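Local coordinates for agglutinin alpha chain (Maclura pomifera, PDB 3LLZ), which binds D-galactose as a lectin of the jacalin family and recognises the T-antigen disaccharide Gal-beta1,3-GalNAc, at residues V2-G7 / G118-W123; E63-V68 / F86-Q91; G70-V75 / T102-P107. All coordinates share one frame; numbering follows the deposited sequence.

Contact 1. Residues V2-G7 / G118-W123; sequences VTFDDG and GSIGYW. With NGA (2-acetamido-2-deoxy-beta-D-galactopyranose), chain C.
The sugar site of this jacalin-type lectin grows out of an antiparallel strand pair, in which Val2 and Phe4 form hydrogen-bonded pairs with Ile120 and Gly118, and Thr3 faces Ser119 in the non-hydrogen-bonded pair between them. Four backbone bonds join the strands; Val2 N to Ile120 O, at 2.9 Å, is the one nearest the sugar. The ring of Phe4 folds back across the neighbouring strand because its CG sits between the backbone N and the carbonyl carbon (chi1 72°). Its face then lies on Gly118, whose CA is 4.1 Å from the Phe4 ring centroid, a CH-pi contact. Phe4 CE1 reaches Ile120 CG1 at 3.9 Å, while His44 stacks on the same ring. Beyond Ile120 the chain leaves the sheet, and two successive amides address the GalNAc residue: Tyr122 N gives a nearly straight bond (168°) to NGA O5 at 3.2 Å, and Trp123 N binds NGA O6 at 3.1 Å. Asp125 and Gly1 N add further bonds to the sugar, and Asp125 also takes the hydroxyl of Ser119. Because the two amide donors belong to the main chain, this part of the recognition depends on backbone course, which the paired strands hold up to Ile120.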
# COMPACT_ATOMS: atom_id res chain seq x y z
N VAL A 2 -14.02 17.51 -20.65
CA VAL A 2 -13.76 18.04 -19.32
C VAL A 2 -13.13 16.92 -18.50
O VAL A 2 -13.70 15.83 -18.38
CB VAL A 2 -15.07 18.50 -18.63
CG1 VAL A 2 -14.79 18.92 -17.19
CG2 VAL A 2 -15.69 19.65 -19.41
N THR A 3 -11.94 17.17 -17.97
CA THR A 3 -11.26 16.17 -17.17
C THR A 3 -11.88 16.05 -15.79
O THR A 3 -12.45 17.01 -15.26
CB THR A 3 -9.76 16.50 -17.00
OG1 THR A 3 -9.63 17.78 -16.36
CG2 THR A 3 -9.05 16.53 -18.35
N PHE A 4 -11.78 14.86 -15.22
CA PHE A 4 -12.30 14.63 -13.88
C PHE A 4 -11.39 13.65 -13.18
O PHE A 4 -10.62 12.93 -13.81
CB PHE A 4 -13.73 14.06 -13.92
CG PHE A 4 -13.81 12.63 -14.38
CD1 PHE A 4 -13.94 12.33 -15.74
CD2 PHE A 4 -13.77 11.58 -13.46
CE1 PHE A 4 -14.03 11.01 -16.17
CE2 PHE A 4 -13.85 10.26 -13.89
CZ PHE A 4 -13.98 9.97 -15.24
N ASP A 5 -11.46 13.64 -11.85
CA ASP A 5 -10.65 12.75 -11.05
C ASP A 5 -11.39 12.57 -9.74
O ASP A 5 -11.35 13.45 -8.88
CB ASP A 5 -9.28 13.38 -10.80
CG ASP A 5 -8.30 12.41 -10.16
OD1 ASP A 5 -8.75 11.39 -9.61
OD2 ASP A 5 -7.08 12.69 -10.20
N ASP A 6 -12.09 11.45 -9.59
CA ASP A 6 -12.84 11.19 -8.37
C ASP A 6 -11.91 10.96 -7.19
O ASP A 6 -12.29 11.19 -6.04
CB ASP A 6 -13.74 9.97 -8.53
CG ASP A 6 -14.89 10.20 -9.48
OD1 ASP A 6 -15.18 11.37 -9.81
OD2 ASP A 6 -15.52 9.21 -9.90
N GLY A 7 -10.70 10.49 -7.46
CA GLY A 7 -9.77 10.22 -6.38
C GLY A 7 -9.97 8.80 -5.89
O GLY A 7 -10.60 7.98 -6.57
N GLY A 118 -10.51 10.58 -15.52
CA GLY A 118 -10.51 10.56 -16.97
C GLY A 118 -10.95 11.86 -17.58
O GLY A 118 -10.69 12.94 -17.04
N SER A 119 -11.63 11.76 -18.72
CA SER A 119 -12.10 12.94 -19.44
C SER A 119 -13.32 12.58 -20.26
O SER A 119 -13.36 11.51 -20.87
CB SER A 119 -11.00 13.44 -20.37
OG SER A 119 -11.48 14.45 -21.25
N ILE A 120 -14.32 13.45 -20.26
CA ILE A 120 -15.52 13.20 -21.04
C ILE A 120 -15.95 14.46 -21.78
O ILE A 120 -16.07 15.53 -21.19
CB ILE A 120 -16.70 12.73 -20.16
CG1 ILE A 120 -16.27 11.50 -19.34
CG2 ILE A 120 -17.90 12.38 -21.04
CD1 ILE A 120 -17.38 10.91 -18.48
N GLY A 121 -16.14 14.32 -23.09
CA GLY A 121 -16.60 15.43 -23.92
C GLY A 121 -17.91 14.90 -24.46
O GLY A 121 -18.82 14.62 -23.69
N TYR A 122 -18.00 14.74 -25.77
CA TYR A 122 -19.21 14.16 -26.33
C TYR A 122 -19.25 12.71 -25.84
O TYR A 122 -20.31 12.16 -25.55
CB TYR A 122 -19.17 14.20 -27.86
CG TYR A 122 -19.65 15.51 -28.43
CD1 TYR A 122 -19.07 16.72 -28.05
CD2 TYR A 122 -20.72 15.55 -29.33
CE1 TYR A 122 -19.55 17.93 -28.54
CE2 TYR A 122 -21.20 16.75 -29.83
CZ TYR A 122 -20.61 17.94 -29.43
OH TYR A 122 -21.09 19.14 -29.90
N TRP A 123 -18.06 12.11 -25.72
CA TRP A 123 -17.93 10.73 -25.26
C TRP A 123 -16.78 10.61 -24.27
O TRP A 123 -16.02 11.56 -24.06
CB TRP A 123 -17.67 9.82 -26.46
CG TRP A 123 -18.71 9.97 -27.51
CD1 TRP A 123 -20.01 9.56 -27.44
CD2 TRP A 123 -18.60 10.72 -28.73
NE1 TRP A 123 -20.71 10.00 -28.53
CE2 TRP A 123 -19.87 10.72 -29.34
CE3 TRP A 123 -17.54 11.39 -29.36
CZ2 TRP A 123 -20.12 11.37 -30.56
CZ3 TRP A 123 -17.78 12.03 -30.57
CH2 TRP A 123 -19.07 12.02 -31.16
C1 NGA C . -15.41 17.44 -27.55
C2 NGA C . -14.19 17.86 -26.72
C3 NGA C . -12.98 17.11 -27.26
C4 NGA C . -13.23 15.60 -27.12
C5 NGA C . -14.49 15.25 -27.93
C6 NGA C . -14.88 13.78 -27.91
C7 NGA C . -13.78 20.02 -25.73
C8 NGA C . -13.66 21.52 -25.91
N2 NGA C . -13.98 19.29 -26.83
O1 NGA C . -16.54 18.07 -27.07
O3 NGA C . -11.74 17.52 -26.62
O4 NGA C . -13.44 15.27 -25.75
O5 NGA C . -15.63 16.02 -27.46
O6 NGA C . -15.44 13.39 -26.66
O7 NGA C . -13.69 19.52 -24.61

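Contact 2. Residues E63-V68 / F86-Q91; sequences EYIVEV and FKTNKQ
The side chain of Glu63 runs along the 86-91 segment from CB to OE1. CB lies 3.9 Å from Lys90 CG; Glu63 CG, anti to the backbone N (chi1 -178°), packs beside Thr88 OG1 and Thr88 CB (3.5 and 3.6 Å), and Glu63 CD lies 4.0 Å from Lys90 CB. At the tip, Thr88 OG1 donates to Glu63 OE1 over 2.7 Å, and OE1 accepts through its anti lone pair, the one away from the other oxygen. OE1 is also bonded to Tyr93 OH and OE2 to Glu59 N, so both oxygens are engaged. Thr88 OG1 in turn accepts from Lys90 N and Gln91 N, an ST turn and ST motif, and thus links the carboxylate to the bend of the chain. Next along, Tyr64 N bonds Asn89 OD1 at 2.8 Å, and the Asn89 amide lies stacked over one face of the Tyr64 ring, the planes 23° apart. A chi1 of 56° turns that amide over the ring, and ND2 bonds Ser62 O. On the sheet face bearing Val68 and Phe86, Phe86 CD2 touches both Val68 CG2 and Ile65 CD1. Lys87 O accepts from Val66 N at 2.7 Å and from Glu67 N at 3.2 Å, the mark of a register that shifts by one residue between Ile65 and Glu67. Two residues opposite one make this a classic beta bulge, set in the hairpin of strands 65-75 and 78-88.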
# COMPACT_ATOMS: atom_id res chain seq x y z
N GLU A 63 -19.48 -8.70 -3.55
CA GLU A 63 -19.23 -8.61 -4.99
C GLU A 63 -18.31 -7.44 -5.31
O GLU A 63 -18.51 -6.33 -4.82
CB GLU A 63 -20.55 -8.45 -5.76
CG GLU A 63 -20.36 -8.40 -7.27
CD GLU A 63 -21.65 -8.23 -8.04
OE1 GLU A 63 -21.65 -8.49 -9.26
OE2 GLU A 63 -22.67 -7.82 -7.44
N TYR A 64 -17.31 -7.70 -6.14
CA TYR A 64 -16.38 -6.66 -6.55
C TYR A 64 -15.87 -6.95 -7.95
O TYR A 64 -15.87 -8.09 -8.40
CB TYR A 64 -15.19 -6.58 -5.57
CG TYR A 64 -14.57 -7.92 -5.29
CD1 TYR A 64 -15.13 -8.78 -4.34
CD2 TYR A 64 -13.47 -8.37 -6.01
CE1 TYR A 64 -14.60 -10.04 -4.11
CE2 TYR A 64 -12.94 -9.64 -5.80
CZ TYR A 64 -13.51 -10.47 -4.85
OH TYR A 64 -13.00 -11.73 -4.65
N ILE A 65 -15.43 -5.90 -8.63
CA ILE A 65 -14.93 -6.00 -9.99
C ILE A 65 -13.58 -6.72 -10.06
O ILE A 65 -12.66 -6.41 -9.30
CB ILE A 65 -14.78 -4.59 -10.59
CG1 ILE A 65 -16.17 -3.93 -10.67
CG2 ILE A 65 -14.11 -4.65 -11.95
CD1 ILE A 65 -16.13 -2.45 -10.99
N VAL A 66 -13.46 -7.69 -10.97
CA VAL A 66 -12.21 -8.42 -11.13
C VAL A 66 -11.58 -8.15 -12.50
O VAL A 66 -10.46 -8.57 -12.77
CB VAL A 66 -12.40 -9.94 -10.94
CG1 VAL A 66 -12.91 -10.22 -9.53
CG2 VAL A 66 -13.34 -10.51 -11.98
N GLU A 67 -12.32 -7.46 -13.37
CA GLU A 67 -11.79 -7.10 -14.67
C GLU A 67 -12.62 -6.04 -15.38
O GLU A 67 -13.85 -6.07 -15.36
CB GLU A 67 -11.68 -8.32 -15.61
CG GLU A 67 -10.99 -7.97 -16.93
CD GLU A 67 -10.82 -9.14 -17.87
OE1 GLU A 67 -10.75 -10.29 -17.40
OE2 GLU A 67 -10.74 -8.91 -19.10
N VAL A 68 -11.92 -5.09 -15.99
CA VAL A 68 -12.56 -4.04 -16.78
C VAL A 68 -11.92 -4.19 -18.15
O VAL A 68 -10.70 -4.27 -18.26
CB VAL A 68 -12.27 -2.62 -16.24
CG1 VAL A 68 -12.91 -1.58 -17.17
CG2 VAL A 68 -12.81 -2.47 -14.84
N PHE A 86 -17.72 -4.93 -17.48
CA PHE A 86 -17.28 -5.05 -16.09
C PHE A 86 -17.56 -6.45 -15.58
O PHE A 86 -18.72 -6.84 -15.45
CB PHE A 86 -17.99 -4.03 -15.20
CG PHE A 86 -17.60 -2.60 -15.45
CD1 PHE A 86 -18.28 -1.84 -16.39
CD2 PHE A 86 -16.54 -2.02 -14.76
CE1 PHE A 86 -17.92 -0.51 -16.64
CE2 PHE A 86 -16.16 -0.70 -15.00
CZ PHE A 86 -16.86 0.06 -15.94
N LYS A 87 -16.50 -7.20 -15.30
CA LYS A 87 -16.65 -8.55 -14.79
C LYS A 87 -16.40 -8.54 -13.29
O LYS A 87 -15.41 -7.98 -12.83
CB LYS A 87 -15.64 -9.48 -15.47
CG LYS A 87 -15.68 -10.92 -14.98
CD LYS A 87 -14.61 -11.76 -15.65
CE LYS A 87 -14.54 -13.15 -15.06
NZ LYS A 87 -13.43 -13.95 -15.67
N THR A 88 -17.31 -9.13 -12.52
CA THR A 88 -17.13 -9.20 -11.08
C THR A 88 -16.92 -10.66 -10.72
O THR A 88 -16.91 -11.52 -11.60
CB THR A 88 -18.35 -8.67 -10.30
OG1 THR A 88 -19.45 -9.59 -10.42
CG2 THR A 88 -18.78 -7.31 -10.83
N ASN A 89 -16.74 -10.94 -9.44
CA ASN A 89 -16.54 -12.31 -9.00
C ASN A 89 -17.86 -13.07 -9.04
O ASN A 89 -17.89 -14.29 -8.86
CB ASN A 89 -15.96 -12.32 -7.58
CG ASN A 89 -16.82 -11.55 -6.58
OD1 ASN A 89 -17.28 -10.45 -6.86
ND2 ASN A 89 -17.02 -12.14 -5.41
N LYS A 90 -18.95 -12.36 -9.30
CA LYS A 90 -20.28 -12.97 -9.36
C LYS A 90 -20.87 -13.07 -10.76
O LYS A 90 -21.56 -14.04 -11.08
CB LYS A 90 -21.25 -12.19 -8.47
CG LYS A 90 -20.87 -12.16 -6.99
CD LYS A 90 -20.88 -13.54 -6.37
CE LYS A 90 -20.62 -13.47 -4.87
NZ LYS A 90 -21.65 -12.64 -4.18
N GLN A 91 -20.61 -12.07 -11.60
CA GLN A 91 -21.15 -12.09 -12.96
C GLN A 91 -20.48 -11.07 -13.87
O GLN A 91 -19.55 -10.38 -13.46
CB GLN A 91 -22.66 -11.80 -12.91
CG GLN A 91 -23.00 -10.37 -12.51
CD GLN A 91 -24.46 -10.21 -12.11
OE1 GLN A 91 -24.85 -10.59 -11.01
NE2 GLN A 91 -25.26 -9.66 -13.01

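Contact 3. Residues G70-V75 / T102-P107; sequences GYVGKV and TPFSLP
Two aromatic rings, one from each strand, reach across to the partner strand: Phe104 over the main chain of Gly70, Tyr71 over the ring of Pro103. Gly70 N stands 3.6 Å above the plane of the Phe104 ring, over its centre, and Phe104 CE2 comes within 3.4 Å of Gly70 C. Val72 CG2 meets the same ring obliquely, 3.8 Å from Phe104 CD2. An aromatic side chain of a bound peptide also stacks with Phe104. The Tyr71 ring receives Pro103 over one face: Pro103 CB stands 4.1 Å from the Tyr71 ring centroid, 24° off the ring normal, a CH-pi contact offset toward the rim. A chi1 of 71° folds the Phe104 ring across to the neighbouring strand, onto Gly70.

The two rings lie on opposite faces of the strand pair, and the antiparallel pairing between them is regular. Gly70 and Phe104 form one hydrogen-bonded pair and Val72 and Thr102 another, with Tyr71 and Pro103 the non-hydrogen-bonded pair between. Val72 N to Thr102 O spans 2.8 Å, as does Thr102 N to Val72 O. A water donates to Val72 O at 2.9 Å and is also hydrogen-bonded to Thr102 OG1, bridging the strands at this end. Thr102 and Pro103 pack on Pro103 of a second subunit. The proline, lacking an amide hydrogen, fits the non-hydrogen-bonded place without costing a bond to strand 65-75, while the glycine opposite Phe104 lets the ring lie directly on main-chain atoms: the pairing combines polar backbone bonds with close apolar cover.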
# COMPACT_ATOMS: atom_id res chain seq x y z
N GLY A 70 -12.72 -3.42 -22.71
CA GLY A 70 -13.53 -2.67 -23.65
C GLY A 70 -12.82 -2.43 -24.95
O GLY A 70 -11.82 -3.09 -25.26
N TYR A 71 -13.33 -1.49 -25.73
CA TYR A 71 -12.76 -1.15 -27.02
C TYR A 71 -12.55 0.34 -27.16
O TYR A 71 -13.34 1.14 -26.65
CB TYR A 71 -13.66 -1.63 -28.16
CG TYR A 71 -13.53 -3.11 -28.45
CD1 TYR A 71 -14.22 -4.05 -27.69
CD2 TYR A 71 -12.70 -3.55 -29.47
CE1 TYR A 71 -14.08 -5.42 -27.95
CE2 TYR A 71 -12.56 -4.91 -29.74
CZ TYR A 71 -13.25 -5.83 -28.98
OH TYR A 71 -13.10 -7.18 -29.24
N VAL A 72 -11.47 0.70 -27.85
CA VAL A 72 -11.12 2.09 -28.11
C VAL A 72 -11.16 2.28 -29.62
O VAL A 72 -10.65 1.46 -30.37
CB VAL A 72 -9.70 2.41 -27.61
CG1 VAL A 72 -9.29 3.80 -28.07
CG2 VAL A 72 -9.65 2.33 -26.09
N GLY A 73 -11.78 3.37 -30.06
CA GLY A 73 -11.87 3.62 -31.48
C GLY A 73 -12.27 5.06 -31.74
O GLY A 73 -12.52 5.82 -30.82
N LYS A 74 -12.33 5.43 -33.02
CA LYS A 74 -12.68 6.80 -33.36
C LYS A 74 -14.15 7.00 -33.67
O LYS A 74 -14.82 6.16 -34.26
CB LYS A 74 -11.85 7.27 -34.55
CG LYS A 74 -10.37 7.47 -34.25
CD LYS A 74 -9.63 7.98 -35.48
CE LYS A 74 -8.17 8.25 -35.17
NZ LYS A 74 -7.43 8.76 -36.37
N VAL A 75 -14.66 8.14 -33.21
CA VAL A 75 -16.03 8.56 -33.44
C VAL A 75 -15.87 10.02 -33.82
O VAL A 75 -15.35 10.82 -33.03
CB VAL A 75 -16.90 8.42 -32.18
CG1 VAL A 75 -18.30 8.95 -32.45
CG2 VAL A 75 -16.97 6.95 -31.76
N THR A 102 -9.73 -1.09 -31.09
CA THR A 102 -8.63 -1.69 -30.36
C THR A 102 -9.09 -2.12 -28.97
O THR A 102 -9.58 -1.31 -28.19
CB THR A 102 -7.46 -0.70 -30.21
OG1 THR A 102 -7.02 -0.31 -31.52
CG2 THR A 102 -6.30 -1.33 -29.45
N PRO A 103 -8.94 -3.41 -28.64
CA PRO A 103 -9.36 -3.87 -27.32
C PRO A 103 -8.35 -3.57 -26.23
O PRO A 103 -7.16 -3.39 -26.50
CB PRO A 103 -9.55 -5.37 -27.51
CG PRO A 103 -8.44 -5.69 -28.48
CD PRO A 103 -8.53 -4.55 -29.48
N PHE A 104 -8.83 -3.50 -25.00
CA PHE A 104 -7.97 -3.28 -23.85
C PHE A 104 -8.59 -4.06 -22.71
O PHE A 104 -9.80 -4.32 -22.70
CB PHE A 104 -7.86 -1.78 -23.49
CG PHE A 104 -9.11 -1.19 -22.91
CD1 PHE A 104 -9.35 -1.25 -21.54
CD2 PHE A 104 -10.04 -0.57 -23.73
CE1 PHE A 104 -10.51 -0.70 -21.00
CE2 PHE A 104 -11.20 -0.02 -23.20
CZ PHE A 104 -11.44 -0.09 -21.83
N SER A 105 -7.77 -4.47 -21.75
CA SER A 105 -8.28 -5.23 -20.63
C SER A 105 -7.41 -5.08 -19.41
O SER A 105 -6.18 -5.08 -19.51
CB SER A 105 -8.38 -6.71 -21.00
OG SER A 105 -7.10 -7.25 -21.29
N LEU A 106 -8.05 -4.94 -18.27
CA LEU A 106 -7.34 -4.84 -17.01
C LEU A 106 -7.89 -5.89 -16.07
O LEU A 106 -8.87 -5.65 -15.35
CB LEU A 106 -7.49 -3.45 -16.37
CG LEU A 106 -6.73 -3.33 -15.04
CD1 LEU A 106 -5.22 -3.35 -15.29
CD2 LEU A 106 -7.13 -2.04 -14.34
N PRO A 107 -7.32 -7.10 -16.12
CA PRO A 107 -7.78 -8.18 -15.24
C PRO A 107 -7.06 -7.90 -13.92
O PRO A 107 -5.92 -7.44 -13.93
CB PRO A 107 -7.22 -9.45 -15.91
CG PRO A 107 -6.79 -9.00 -17.28
CD PRO A 107 -6.32 -7.59 -17.08
O HOH W 1 -8.92 1.57 -32.69

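How the contacts relate
From the N terminus, strand 2-5 meets the end of strand 110-120 in contact 1, which closes a loop enclosing the other two contacts. Within it, contact 2 shuts the hairpin of strands 65-75 and 78-88, and contact 3 brings strand 102-108 back to strand 65-75. The segments of contacts 2 and 3 alternate, so these loops cross; strand 65-75 lies between its two partners in one sheet. Val68 O and Leu106 N, 2.7 Å apart, probably hydrogen-bond. Contact 1 lies in another sheet of the beta-prism typical of jacalin-type lectins, yet Trp123 CH2 packs 3.4 Å from Val75 CG1 of contact 3, whereas the centres of contacts 1 and 2 are about 23 Å apart.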